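Local coordinates for protein bacterial leucyl aminopeptidase (PDB 6ESL) that probably removes amino-terminal residues from peptides as a secreted two-zinc aminopeptidase of the M28 family, contributing to nutrient acquisition during intracellular infection of amoebas, at residues Q23-Q28 with V73-K78; V36-L41 with K48-L53; D111-K116 with S309-K314; W298-Y303 with D325-G330. One frame throughout, in Å; residues are numbered along the deposited sequence.

Contact 1 (Q23-Q28 with V73-K78); sequences QLQVPQ and VNVSHK
At one edge of the four-stranded antiparallel sheet near the N-terminus, Leu24 and Gln25 pair with the very short strand Val73-Asn74, which then gives way to an Asx turn. Gln25 and Val73 form the hydrogen-bonded pair: Gln25 N donates to Val73 O at 2.8 Å, and Val73 N returns a bond of 3.0 Å to Gln25 O. Past the non-hydrogen-bonded pair Leu24/Asn74, Val75 N donates to Gln23 O at 2.7 Å, so the ladder outlasts the regular strand. The side chain of Ser76 then takes over from the backbone. Its OG lies beside its own backbone N (chi1 -52°), accepts from Gln23 N at 3.0 Å and donates to Asn74 OD1 at 2.8 Å, arriving in the plane of that amide on a lone pair. Asn74 OD1 is gripped a second time by Ser76 N at 3.2 Å, which closes the turn. Around this polar chain, Leu24 lays its CD2 methyl against Asn74 CA, 3.8 Å away, while Val75 CG2 packs on Gln23 CB at 3.9 Å. Gln23 turns its NE2 to Asp51 of the neighbouring strand, and Asn74 ND2 donates to Glu22 OE2 and to Arg258 O of the second subunit. An antiparallel edge pairing whose last rung is a serine hydroxyl, held in place by an Asx turn, is the pattern exemplified here.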
loop_
_atom_site.group_PDB
_atom_site.type_symbol
_atom_site.label_atom_id
_atom_site.label_comp_id
_atom_site.label_asym_id
_atom_site.label_seq_id
_atom_site.Cartn_x
_atom_site.Cartn_y
_atom_site.Cartn_z
ATOM N N GLN B 23 -25.149 2.649 -20.992
ATOM C CA GLN B 23 -24.947 1.564 -20.105
ATOM C C GLN B 23 -23.896 1.928 -19.052
ATOM O O GLN B 23 -22.719 2.332 -19.348
ATOM C CB GLN B 23 -24.546 0.304 -20.832
ATOM C CG GLN B 23 -25.641 -0.069 -21.912
ATOM C CD GLN B 23 -25.580 0.800 -23.191
ATOM O OE1 GLN B 23 -24.460 0.985 -23.704
ATOM N NE2 GLN B 23 -26.634 1.373 -23.575
ATOM N N LEU B 24 -24.326 1.666 -17.810
ATOM C CA LEU B 24 -23.502 1.950 -16.585
ATOM C C LEU B 24 -23.269 0.707 -15.795
ATOM O O LEU B 24 -24.242 -0.072 -15.598
ATOM C CB LEU B 24 -24.247 2.945 -15.754
ATOM C CG LEU B 24 -24.714 4.201 -16.451
ATOM C CD1 LEU B 24 -25.430 5.102 -15.489
ATOM C CD2 LEU B 24 -23.507 4.894 -17.096
ATOM N N GLN B 25 -22.032 0.520 -15.351
ATOM C CA GLN B 25 -21.666 -0.504 -14.396
ATOM C C GLN B 25 -21.768 0.118 -13.000
ATOM O O GLN B 25 -21.097 1.125 -12.752
ATOM C CB GLN B 25 -20.332 -1.127 -14.601
ATOM C CG GLN B 25 -20.069 -2.326 -13.718
ATOM C CD GLN B 25 -18.832 -3.157 -14.141
ATOM O OE1 GLN B 25 -18.112 -3.707 -13.299
ATOM N NE2 GLN B 25 -18.553 -3.178 -15.441
ATOM N N VAL B 26 -22.678 -0.454 -12.180
ATOM C CA VAL B 26 -23.065 0.101 -10.908
ATOM C C VAL B 26 -22.815 -0.930 -9.776
ATOM O O VAL B 26 -23.269 -2.107 -9.878
ATOM C CB VAL B 26 -24.510 0.521 -11.000
ATOM C CG1 VAL B 26 -24.965 1.292 -9.780
ATOM C CG2 VAL B 26 -24.745 1.456 -12.183
ATOM N N PRO B 27 -22.169 -0.509 -8.694
ATOM C CA PRO B 27 -22.114 -1.396 -7.493
ATOM C C PRO B 27 -23.478 -1.758 -6.960
ATOM O O PRO B 27 -24.443 -0.950 -6.996
ATOM C CB PRO B 27 -21.374 -0.519 -6.432
ATOM C CG PRO B 27 -20.785 0.610 -7.222
ATOM C CD PRO B 27 -21.600 0.827 -8.429
ATOM N N GLN B 28 -23.601 -2.997 -6.464
ATOM C CA GLN B 28 -24.927 -3.438 -5.860
ATOM C C GLN B 28 -25.534 -2.450 -4.851
ATOM O O GLN B 28 -26.747 -2.184 -4.898
ATOM C CB GLN B 28 -24.856 -4.855 -5.226
ATOM C CG GLN B 28 -24.701 -5.966 -6.252
ATOM C CD GLN B 28 -25.966 -6.327 -7.057
ATOM O OE1 GLN B 28 -27.039 -5.704 -6.909
ATOM N NE2 GLN B 28 -25.821 -7.326 -7.920
ATOM N N VAL B 73 -19.320 3.386 -13.573
ATOM C CA VAL B 73 -18.453 3.475 -14.757
ATOM C C VAL B 73 -19.339 3.382 -15.973
ATOM O O VAL B 73 -20.211 2.517 -16.041
ATOM C CB VAL B 73 -17.352 2.413 -14.709
ATOM C CG1 VAL B 73 -16.554 2.419 -16.046
ATOM C CG2 VAL B 73 -16.415 2.680 -13.549
ATOM N N ASN B 74 -19.208 4.324 -16.889
ATOM C CA ASN B 74 -19.921 4.310 -18.176
ATOM C C ASN B 74 -19.282 3.279 -19.071
ATOM O O ASN B 74 -18.114 3.381 -19.420
ATOM C CB ASN B 74 -19.906 5.695 -18.812
ATOM C CG ASN B 74 -20.948 5.875 -19.844
ATOM O OD1 ASN B 74 -21.082 4.978 -20.670
ATOM N ND2 ASN B 74 -21.737 6.932 -19.808
ATOM N N VAL B 75 -20.018 2.204 -19.366
ATOM C CA VAL B 75 -19.448 1.086 -20.201
ATOM C C VAL B 75 -20.048 1.102 -21.632
ATOM O O VAL B 75 -19.903 0.143 -22.367
ATOM C CB VAL B 75 -19.591 -0.299 -19.508
ATOM C CG1 VAL B 75 -18.778 -0.320 -18.246
ATOM C CG2 VAL B 75 -21.083 -0.688 -19.304
ATOM N N SER B 76 -20.755 2.137 -22.012
ATOM C CA SER B 76 -21.376 2.185 -23.304
ATOM C C SER B 76 -20.372 1.950 -24.440
ATOM O O SER B 76 -20.674 1.195 -25.407
ATOM C CB SER B 76 -22.020 3.511 -23.549
ATOM O OG SER B 76 -22.905 3.941 -22.542
ATOM N N HIS B 77 -19.197 2.577 -24.340
ATOM C CA HIS B 77 -18.171 2.437 -25.381
ATOM C C HIS B 77 -17.817 0.960 -25.587
ATOM O O HIS B 77 -17.606 0.522 -26.699
ATOM C CB HIS B 77 -16.894 3.294 -25.108
ATOM C CG HIS B 77 -15.898 3.304 -26.253
ATOM N ND1 HIS B 77 -16.263 3.493 -27.583
ATOM C CD2 HIS B 77 -14.546 3.152 -26.265
ATOM C CE1 HIS B 77 -15.192 3.444 -28.358
ATOM N NE2 HIS B 77 -14.138 3.239 -27.584
ATOM N N LYS B 78 -17.750 0.201 -24.517
ATOM C CA LYS B 78 -17.340 -1.187 -24.600
ATOM C C LYS B 78 -18.442 -2.126 -25.040
ATOM O O LYS B 78 -18.155 -3.275 -25.180
ATOM C CB LYS B 78 -16.893 -1.661 -23.263
ATOM C CG LYS B 78 -15.783 -0.860 -22.754
ATOM C CD LYS B 78 -15.090 -1.546 -21.613
ATOM C CE LYS B 78 -13.738 -0.882 -21.417
ATOM N NZ LYS B 78 -13.181 -1.423 -20.185
HETATM O O HOH W 1 -23.425 1.223 -26.076
#

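Contact 2 (V36-L41 with K48-L53); sequences VPHKIL and KIIDVL
The imidazole of His38 meets the methyl CG2 of Ile50 at its edge, near the ring plane, with CD2 3.9 Å from that carbon. A chi1 of 64° places the ring between the backbone N and carbonyl carbon of His38, from where ND1 donates to Val36 O at 2.8 Å, the acceptor lying 17° out of the ring plane; this bond helps fix the ring's rotation. Nearer the backbone, His38 CB rests on Val52 CG1 at 3.6 Å. Ile40 continues the same face, its CD1 touching Lys48 CD (3.9 Å) and Ile50 CG2 (4.0 Å). The backbones are joined by the reciprocal bonds of Lys39 and Asp51 and by another, 2.7 Å, from Leu41 N to Ile49 O. On the Lys39/Asp51 face, Leu41 CD1 lies 4.1 Å from Asp51 CB. The pair is a beta hairpin, strand 39-43 forming one sheet edge and strand 47-53 running on against strand 21-27; Ile50 and Val52 face helix 57-67, whereas Leu41 and Ile49 pack on Ala91 of helix 88-94.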
loop_
_atom_site.group_PDB
_atom_site.type_symbol
_atom_site.label_atom_id
_atom_site.label_comp_id
_atom_site.label_asym_id
_atom_site.label_seq_id
_atom_site.Cartn_x
_atom_site.Cartn_y
_atom_site.Cartn_z
ATOM N N VAL B 36 -34.857 5.748 -11.108
ATOM C CA VAL B 36 -35.103 6.062 -12.512
ATOM C C VAL B 36 -35.379 4.738 -13.288
ATOM O O VAL B 36 -34.906 3.644 -12.903
ATOM C CB VAL B 36 -33.936 6.884 -13.154
ATOM C CG1 VAL B 36 -33.542 8.123 -12.303
ATOM C CG2 VAL B 36 -32.713 6.067 -13.372
ATOM N N PRO B 37 -36.128 4.822 -14.385
ATOM C CA PRO B 37 -36.272 3.647 -15.256
ATOM C C PRO B 37 -34.933 3.086 -15.752
ATOM O O PRO B 37 -34.005 3.850 -16.084
ATOM C CB PRO B 37 -37.108 4.180 -16.429
ATOM C CG PRO B 37 -37.724 5.483 -15.988
ATOM C CD PRO B 37 -36.856 6.008 -14.878
ATOM N N HIS B 38 -34.789 1.777 -15.722
ATOM C CA HIS B 38 -33.543 1.131 -16.091
ATOM C C HIS B 38 -33.754 -0.353 -16.369
ATOM O O HIS B 38 -34.642 -0.965 -15.775
ATOM C CB HIS B 38 -32.425 1.341 -15.013
ATOM C CG HIS B 38 -32.717 0.712 -13.675
ATOM N ND1 HIS B 38 -33.730 1.153 -12.841
ATOM C CD2 HIS B 38 -32.127 -0.330 -13.038
ATOM C CE1 HIS B 38 -33.761 0.400 -11.753
ATOM N NE2 HIS B 38 -32.798 -0.505 -11.844
ATOM N N LYS B 39 -32.962 -0.926 -17.264
ATOM C CA LYS B 39 -33.003 -2.324 -17.556
ATOM C C LYS B 39 -31.755 -2.919 -17.058
ATOM O O LYS B 39 -30.697 -2.367 -17.257
ATOM C CB LYS B 39 -33.031 -2.618 -19.072
ATOM C CG LYS B 39 -34.242 -2.212 -19.820
ATOM C CD LYS B 39 -34.136 -2.542 -21.345
ATOM C CE LYS B 39 -35.424 -2.126 -22.079
ATOM N NZ LYS B 39 -35.462 -2.359 -23.548
ATOM N N ILE B 40 -31.865 -4.075 -16.439
ATOM C CA ILE B 40 -30.707 -4.812 -15.996
ATOM C C ILE B 40 -30.223 -5.604 -17.188
ATOM O O ILE B 40 -30.985 -6.354 -17.752
ATOM C CB ILE B 40 -31.009 -5.803 -14.870
ATOM C CG1 ILE B 40 -31.890 -5.192 -13.746
ATOM C CG2 ILE B 40 -29.723 -6.384 -14.332
ATOM C CD1 ILE B 40 -31.428 -3.868 -13.227
ATOM N N LEU B 41 -28.955 -5.441 -17.564
ATOM C CA LEU B 41 -28.394 -6.156 -18.703
ATOM C C LEU B 41 -27.594 -7.357 -18.243
ATOM O O LEU B 41 -27.422 -8.328 -19.003
ATOM C CB LEU B 41 -27.488 -5.237 -19.561
ATOM C CG LEU B 41 -28.231 -4.062 -20.221
ATOM C CD1 LEU B 41 -27.204 -3.223 -20.934
ATOM C CD2 LEU B 41 -29.349 -4.440 -21.154
ATOM N N LYS B 48 -24.239 -4.574 -11.021
ATOM C CA LYS B 48 -25.160 -4.662 -12.133
ATOM C C LYS B 48 -24.588 -3.800 -13.286
ATOM O O LYS B 48 -23.985 -2.783 -13.038
ATOM C CB LYS B 48 -26.533 -4.106 -11.802
ATOM C CG LYS B 48 -27.219 -4.922 -10.705
ATOM C CD LYS B 48 -28.667 -4.618 -10.563
ATOM C CE LYS B 48 -29.169 -5.403 -9.347
ATOM N NZ LYS B 48 -30.527 -4.984 -9.139
ATOM N N ILE B 49 -24.855 -4.187 -14.523
ATOM C CA ILE B 49 -24.810 -3.282 -15.655
ATOM C C ILE B 49 -26.203 -2.977 -16.055
ATOM O O ILE B 49 -27.029 -3.866 -16.435
ATOM C CB ILE B 49 -23.939 -3.832 -16.813
ATOM C CG1 ILE B 49 -22.533 -3.937 -16.346
ATOM C CG2 ILE B 49 -24.121 -2.967 -18.056
ATOM C CD1 ILE B 49 -21.557 -4.718 -17.187
ATOM N N ILE B 50 -26.498 -1.696 -16.071
ATOM C CA ILE B 50 -27.808 -1.252 -16.367
ATOM C C ILE B 50 -27.819 -0.372 -17.612
ATOM O O ILE B 50 -26.787 0.193 -17.978
ATOM C CB ILE B 50 -28.441 -0.443 -15.204
ATOM C CG1 ILE B 50 -27.671 0.869 -14.892
ATOM C CG2 ILE B 50 -28.468 -1.311 -13.940
ATOM C CD1 ILE B 50 -28.457 1.787 -13.994
ATOM N N ASP B 51 -28.966 -0.312 -18.235
ATOM C CA ASP B 51 -29.205 0.576 -19.334
ATOM C C ASP B 51 -30.124 1.647 -18.844
ATOM O O ASP B 51 -31.194 1.326 -18.263
ATOM C CB ASP B 51 -29.946 -0.220 -20.483
ATOM C CG ASP B 51 -30.179 0.622 -21.694
ATOM O OD1 ASP B 51 -31.172 1.347 -21.742
ATOM O OD2 ASP B 51 -29.290 0.670 -22.552
ATOM N N VAL B 52 -29.843 2.876 -19.193
ATOM C CA VAL B 52 -30.678 3.981 -18.802
ATOM C C VAL B 52 -30.678 5.040 -19.863
ATOM O O VAL B 52 -29.849 5.032 -20.704
ATOM C CB VAL B 52 -30.141 4.645 -17.530
ATOM C CG1 VAL B 52 -30.107 3.649 -16.412
ATOM C CG2 VAL B 52 -28.757 5.213 -17.772
ATOM N N LEU B 53 -31.635 5.938 -19.834
ATOM C CA LEU B 53 -31.627 7.056 -20.745
ATOM C C LEU B 53 -30.483 7.982 -20.353
ATOM O O LEU B 53 -30.215 8.147 -19.188
ATOM C CB LEU B 53 -32.875 7.874 -20.597
ATOM C CG LEU B 53 -34.228 7.388 -21.079
ATOM C CD1 LEU B 53 -35.124 8.592 -21.107
ATOM C CD2 LEU B 53 -34.097 6.789 -22.449
#

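Contact 3 (D111-K116 with S309-K314); sequences DVYEIK and SNYLAK
Tyr311 reaches out from helix 306-320 to the irregular segment 111-116, and its atoms meet Tyr113, then Glu114 and Ile115, in turn toward the hydroxyl. Its CG stands anti to the backbone N (chi1 -174°), which sends the ring away from the helix. At the root, CB lies 3.8 Å from Tyr113 CB. Next, the ring carries this same Tyr113 CB over one face, 3.6 Å from its centroid and somewhat toward the rim, in a CH-pi contact; the nearest ring atoms, CG and CD1, are 3.4 Å from that carbon. The Tyr113 ring follows at an oblique angle, the two planes 32° apart. Further along, CE1 of Tyr311 lies 3.5 Å from Glu114 O, with Ile115 CG1 a little farther off. At the tip, OH donates to Glu114 O across 2.9 Å, but from 58° above the carbonyl plane instead of along a lone pair. Beside the tyrosine, Ile115 CD1 packs on Lys314 CB at 4.1 Å. The ammonium of Lys314 belongs to another interface, forming a salt bridge with Asp325 of the second subunit, while Leu390 of the C-terminal helix touches both tyrosines. Chemically, one side chain does most of the joining: packing over its ring face, with Ile115 against Lys314 beside it, supplies most of the apolar contact, and a single hydroxyl bond, reaching the carbonyl from above its plane, ties a backbone without regular secondary structure to the helix.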
loop_
_atom_site.group_PDB
_atom_site.type_symbol
_atom_site.label_atom_id
_atom_site.label_comp_id
_atom_site.label_asym_id
_atom_site.label_seq_id
_atom_site.Cartn_x
_atom_site.Cartn_y
_atom_site.Cartn_z
ATOM N N ASP B 111 -15.076 0.293 9.521
ATOM C CA ASP B 111 -14.155 0.786 10.554
ATOM C C ASP B 111 -12.750 0.929 9.955
ATOM O O ASP B 111 -12.298 0.096 9.188
ATOM C CB ASP B 111 -14.059 -0.144 11.774
ATOM C CG ASP B 111 -15.334 -0.197 12.596
ATOM O OD1 ASP B 111 -16.089 0.790 12.643
ATOM O OD2 ASP B 111 -15.564 -1.228 13.230
ATOM N N VAL B 112 -12.052 1.961 10.379
ATOM C CA VAL B 112 -10.754 2.288 9.866
ATOM C C VAL B 112 -9.708 2.198 10.976
ATOM O O VAL B 112 -10.028 2.452 12.133
ATOM C CB VAL B 112 -10.880 3.700 9.266
ATOM C CG1 VAL B 112 -9.577 4.418 9.119
ATOM C CG2 VAL B 112 -11.627 3.637 7.954
ATOM N N TYR B 113 -8.490 1.778 10.666
ATOM C CA TYR B 113 -7.493 1.736 11.696
ATOM C C TYR B 113 -7.247 3.209 11.987
ATOM O O TYR B 113 -6.945 3.967 11.100
ATOM C CB TYR B 113 -6.207 1.038 11.216
ATOM C CG TYR B 113 -6.341 -0.405 10.796
ATOM C CD1 TYR B 113 -6.637 -1.391 11.703
ATOM C CD2 TYR B 113 -6.152 -0.783 9.495
ATOM C CE1 TYR B 113 -6.765 -2.700 11.314
ATOM C CE2 TYR B 113 -6.278 -2.085 9.096
ATOM C CZ TYR B 113 -6.583 -3.048 10.007
ATOM O OH TYR B 113 -6.717 -4.335 9.613
ATOM N N GLU B 114 -7.340 3.614 13.239
ATOM C CA GLU B 114 -7.150 5.019 13.571
ATOM C C GLU B 114 -6.355 5.142 14.823
ATOM O O GLU B 114 -6.241 4.201 15.575
ATOM C CB GLU B 114 -8.503 5.727 13.796
ATOM C CG GLU B 114 -9.547 5.474 12.695
ATOM C CD GLU B 114 -10.870 6.214 12.932
ATOM O OE1 GLU B 114 -11.769 5.753 13.682
ATOM O OE2 GLU B 114 -11.011 7.277 12.296
ATOM N N ILE B 115 -5.850 6.329 15.023
ATOM C CA ILE B 115 -5.111 6.720 16.224
ATOM C C ILE B 115 -6.095 7.479 17.140
ATOM O O ILE B 115 -6.564 8.549 16.775
ATOM C CB ILE B 115 -3.924 7.659 15.839
ATOM C CG1 ILE B 115 -2.907 6.819 14.989
ATOM C CG2 ILE B 115 -3.408 8.396 17.077
ATOM C CD1 ILE B 115 -1.782 7.516 14.264
ATOM N N LYS B 116 -6.443 6.855 18.259
ATOM C CA LYS B 116 -7.451 7.338 19.202
ATOM C C LYS B 116 -7.064 7.083 20.588
ATOM O O LYS B 116 -7.918 7.156 21.445
ATOM C CB LYS B 116 -8.734 6.562 19.063
ATOM C CG LYS B 116 -9.378 6.536 17.697
ATOM C CD LYS B 116 -10.630 5.687 17.813
ATOM C CE LYS B 116 -11.677 6.049 16.767
ATOM N NZ LYS B 116 -13.057 6.132 17.347
ATOM N N SER B 309 -0.511 -1.972 6.839
ATOM C CA SER B 309 0.838 -1.451 6.538
ATOM C C SER B 309 0.858 0.056 6.550
ATOM O O SER B 309 1.710 0.708 7.233
ATOM C CB SER B 309 1.388 -1.979 5.228
ATOM O OG SER B 309 1.420 -3.400 5.184
ATOM N N ASN B 310 -0.129 0.637 5.901
ATOM C CA ASN B 310 -0.320 2.112 5.996
ATOM C C ASN B 310 -0.542 2.594 7.409
ATOM O O ASN B 310 -0.003 3.621 7.795
ATOM C CB ASN B 310 -1.508 2.595 5.134
ATOM C CG ASN B 310 -1.262 2.457 3.613
ATOM O OD1 ASN B 310 -0.110 2.405 3.146
ATOM N ND2 ASN B 310 -2.382 2.516 2.821
ATOM N N TYR B 311 -1.313 1.857 8.183
ATOM C CA TYR B 311 -1.493 2.197 9.573
ATOM C C TYR B 311 -0.144 2.170 10.389
ATOM O O TYR B 311 0.136 3.060 11.179
ATOM C CB TYR B 311 -2.518 1.261 10.236
ATOM C CG TYR B 311 -2.856 1.642 11.610
ATOM C CD1 TYR B 311 -3.452 2.872 11.889
ATOM C CD2 TYR B 311 -2.649 0.752 12.674
ATOM C CE1 TYR B 311 -3.798 3.208 13.208
ATOM C CE2 TYR B 311 -2.933 1.083 13.970
ATOM C CZ TYR B 311 -3.536 2.284 14.249
ATOM O OH TYR B 311 -3.850 2.612 15.544
ATOM N N LEU B 312 0.668 1.154 10.149
ATOM C CA LEU B 312 2.004 1.174 10.752
ATOM C C LEU B 312 2.786 2.435 10.389
ATOM O O LEU B 312 3.430 2.978 11.196
ATOM C CB LEU B 312 2.874 -0.035 10.316
ATOM C CG LEU B 312 2.576 -1.393 10.817
ATOM C CD1 LEU B 312 3.833 -2.227 10.447
ATOM C CD2 LEU B 312 2.294 -1.485 12.280
ATOM N N ALA B 313 2.742 2.851 9.140
ATOM C CA ALA B 313 3.432 4.086 8.729
ATOM C C ALA B 313 2.973 5.257 9.579
ATOM O O ALA B 313 3.798 6.012 10.076
ATOM C CB ALA B 313 3.229 4.339 7.215
ATOM N N LYS B 314 1.677 5.375 9.798
ATOM C CA LYS B 314 1.117 6.426 10.659
ATOM C C LYS B 314 1.520 6.313 12.114
ATOM O O LYS B 314 1.873 7.297 12.734
ATOM C CB LYS B 314 -0.412 6.406 10.592
ATOM C CG LYS B 314 -0.927 7.114 9.352
ATOM C CD LYS B 314 -2.385 6.782 9.063
ATOM C CE LYS B 314 -3.326 7.654 9.909
ATOM N NZ LYS B 314 -4.675 7.092 9.607
#

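Contact 4 (W298-Y303 with D325-G330); sequences WVFTDY and DYSRCG
Val299 N donates to Asp325 O at 2.8 Å, the shortest sound polar bond between two parallel neighbouring strands. Ser327 N to Val299 O and Thr301 N to Ser327 O carry the ladder on. Trp298 and Asp325 point the same way: Asp325 CB sits over the six-membered ring, 3.6 Å from its centroid, and the carboxylate, salt-bridged to Lys314 of the second subunit, lies within 13° of parallel to the indole. Phe300 repeats the theme, with Ser327 CB over its face, 4.0 Å from the ring centroid, and Cys329 N at its edge; its CE2 also touches Cys329 CB, 3.5 Å away. Where the strands end, Asp302 turns its carboxylate between its own N and carbonyl carbon (chi1 69°), and OD1 accepts Cys329 N at 3.0 Å on the syn side but 34° out of the carboxylate plane. Cys329 is disulfide-bonded to Cys333, its side chain about 9 Å from a bound zinc ion, and Asp302 OD2 accepts from Ser106 of the second subunit. Helix 306-320 connects the two strands in a beta-alpha-beta unit. A buried carboxylate thus takes over from the backbone carbonyls as acceptor, and these donors probably favour its ionised form.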
loop_
_atom_site.group_PDB
_atom_site.type_symbol
_atom_site.label_atom_id
_atom_site.label_comp_id
_atom_site.label_asym_id
_atom_site.label_seq_id
_atom_site.Cartn_x
_atom_site.Cartn_y
_atom_site.Cartn_z
ATOM N N TRP B 298 11.281 0.783 8.087
ATOM C CA TRP B 298 10.868 0.308 6.767
ATOM C C TRP B 298 9.596 -0.520 6.879
ATOM O O TRP B 298 9.517 -1.407 7.698
ATOM C CB TRP B 298 12.021 -0.480 6.134
ATOM C CG TRP B 298 13.155 0.399 5.797
ATOM C CD1 TRP B 298 14.191 0.788 6.670
ATOM C CD2 TRP B 298 13.468 1.012 4.528
ATOM N NE1 TRP B 298 15.063 1.599 5.999
ATOM C CE2 TRP B 298 14.677 1.718 4.688
ATOM C CE3 TRP B 298 12.899 0.961 3.261
ATOM C CZ2 TRP B 298 15.260 2.430 3.679
ATOM C CZ3 TRP B 298 13.547 1.654 2.203
ATOM C CH2 TRP B 298 14.699 2.355 2.429
ATOM N N VAL B 299 8.614 -0.251 6.024
ATOM C CA VAL B 299 7.403 -1.010 5.969
ATOM C C VAL B 299 7.481 -1.848 4.720
ATOM O O VAL B 299 7.640 -1.285 3.577
ATOM C CB VAL B 299 6.163 -0.055 5.992
ATOM C CG1 VAL B 299 4.845 -0.791 5.812
ATOM C CG2 VAL B 299 6.058 0.634 7.338
ATOM N N PHE B 300 7.350 -3.167 4.876
ATOM C CA PHE B 300 7.417 -4.109 3.789
ATOM C C PHE B 300 6.048 -4.275 3.118
ATOM O O PHE B 300 5.046 -4.430 3.739
ATOM C CB PHE B 300 8.091 -5.435 4.144
ATOM C CG PHE B 300 9.563 -5.310 4.128
ATOM C CD1 PHE B 300 10.209 -4.489 5.077
ATOM C CD2 PHE B 300 10.315 -5.725 3.049
ATOM C CE1 PHE B 300 11.594 -4.196 4.996
ATOM C CE2 PHE B 300 11.710 -5.438 2.952
ATOM C CZ PHE B 300 12.351 -4.748 3.965
ATOM N N THR B 301 6.067 -4.055 1.810
ATOM C CA THR B 301 4.861 -4.074 0.998
ATOM C C THR B 301 4.497 -5.387 0.299
ATOM O O THR B 301 3.433 -5.473 -0.317
ATOM C CB THR B 301 4.908 -2.919 -0.016
ATOM O OG1 THR B 301 5.959 -3.157 -0.958
ATOM C CG2 THR B 301 5.186 -1.605 0.709
ATOM N N ASP B 302 5.359 -6.401 0.383
ATOM C CA ASP B 302 5.041 -7.696 -0.236
ATOM C C ASP B 302 4.590 -8.658 0.892
ATOM O O ASP B 302 5.186 -8.689 1.978
ATOM C CB ASP B 302 6.049 -8.229 -1.229
ATOM C CG ASP B 302 7.316 -8.633 -0.594
ATOM O OD1 ASP B 302 7.551 -8.244 0.568
ATOM O OD2 ASP B 302 8.082 -9.340 -1.271
ATOM N N TYR B 303 3.514 -9.403 0.603
ATOM C CA TYR B 303 2.869 -10.389 1.495
ATOM C C TYR B 303 2.309 -9.792 2.768
ATOM O O TYR B 303 2.287 -10.427 3.825
ATOM C CB TYR B 303 3.801 -11.575 1.757
ATOM C CG TYR B 303 4.260 -12.119 0.421
ATOM C CD1 TYR B 303 3.461 -12.997 -0.326
ATOM C CD2 TYR B 303 5.483 -11.738 -0.152
ATOM C CE1 TYR B 303 3.876 -13.459 -1.550
ATOM C CE2 TYR B 303 5.887 -12.249 -1.368
ATOM C CZ TYR B 303 5.074 -13.081 -2.076
ATOM O OH TYR B 303 5.533 -13.554 -3.284
ATOM N N ASP B 325 10.047 4.419 5.196
ATOM C CA ASP B 325 10.269 4.175 3.776
ATOM C C ASP B 325 9.780 2.700 3.572
ATOM O O ASP B 325 9.371 2.018 4.524
ATOM C CB ASP B 325 11.713 4.395 3.418
ATOM C CG ASP B 325 11.932 4.710 1.912
ATOM O OD1 ASP B 325 11.008 4.477 1.110
ATOM O OD2 ASP B 325 13.020 5.185 1.558
ATOM N N TYR B 326 9.752 2.290 2.326
ATOM C CA TYR B 326 9.050 1.078 1.833
ATOM C C TYR B 326 9.972 0.175 1.030
ATOM O O TYR B 326 10.891 0.617 0.292
ATOM C CB TYR B 326 7.861 1.487 0.926
ATOM C CG TYR B 326 6.929 2.447 1.606
ATOM C CD1 TYR B 326 5.946 2.034 2.495
ATOM C CD2 TYR B 326 7.138 3.816 1.467
ATOM C CE1 TYR B 326 5.158 2.972 3.194
ATOM C CE2 TYR B 326 6.376 4.738 2.172
ATOM C CZ TYR B 326 5.374 4.318 3.005
ATOM O OH TYR B 326 4.587 5.297 3.670
ATOM N N SER B 327 9.785 -1.132 1.236
ATOM C CA SER B 327 10.577 -2.174 0.566
ATOM C C SER B 327 9.876 -3.545 0.533
ATOM O O SER B 327 8.931 -3.781 1.286
ATOM C CB SER B 327 11.952 -2.306 1.224
ATOM O OG SER B 327 12.728 -3.307 0.590
ATOM N N ARG B 328 10.364 -4.396 -0.345
ATOM C CA ARG B 328 9.836 -5.728 -0.558
ATOM C C ARG B 328 10.901 -6.746 -0.258
ATOM O O ARG B 328 12.022 -6.519 -0.538
ATOM C CB ARG B 328 9.401 -5.880 -2.005
ATOM C CG ARG B 328 8.225 -5.018 -2.382
ATOM C CD ARG B 328 7.702 -5.388 -3.753
ATOM N NE ARG B 328 8.057 -4.408 -4.733
ATOM C CZ ARG B 328 7.924 -4.540 -6.047
ATOM N NH1 ARG B 328 8.292 -3.538 -6.830
ATOM N NH2 ARG B 328 7.466 -5.647 -6.595
ATOM N N CYS B 329 10.530 -7.878 0.322
ATOM C CA CYS B 329 11.524 -8.864 0.670
ATOM C C CYS B 329 11.261 -10.277 0.130
ATOM O O CYS B 329 12.034 -11.149 0.323
ATOM C CB CYS B 329 11.704 -8.863 2.174
ATOM S SG CYS B 329 10.238 -9.502 2.975
ATOM N N GLY B 330 10.182 -10.464 -0.583
ATOM C CA GLY B 330 10.030 -11.629 -1.410
ATOM C C GLY B 330 9.283 -12.752 -0.737
ATOM O O GLY B 330 8.947 -12.663 0.413
#

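How the contacts relate
Contacts 1 and 2 are two strand pairings of one antiparallel sheet, their centres 9 Å apart and joined by strands 21-27 and 47-53, where Val26 N lies 2.8 Å from Lys48 O in a probable hydrogen bond. Contacts 3 and 4 share the helix 306-320 unit, and Ser309 CB meets Val299 CG1 at 3.7 Å. Burial differs: contact 1 is buried, contacts 2 and 4 partly so, and contact 3 lies at the surface. Both sheets are held by backbone ladders, antiparallel in one and parallel in the other, whereas contact 3 depends on side chains, one of which bonds a backbone carbonyl. Contacts 1, 3 and 4 all touch the second subunit; contact 2 does not.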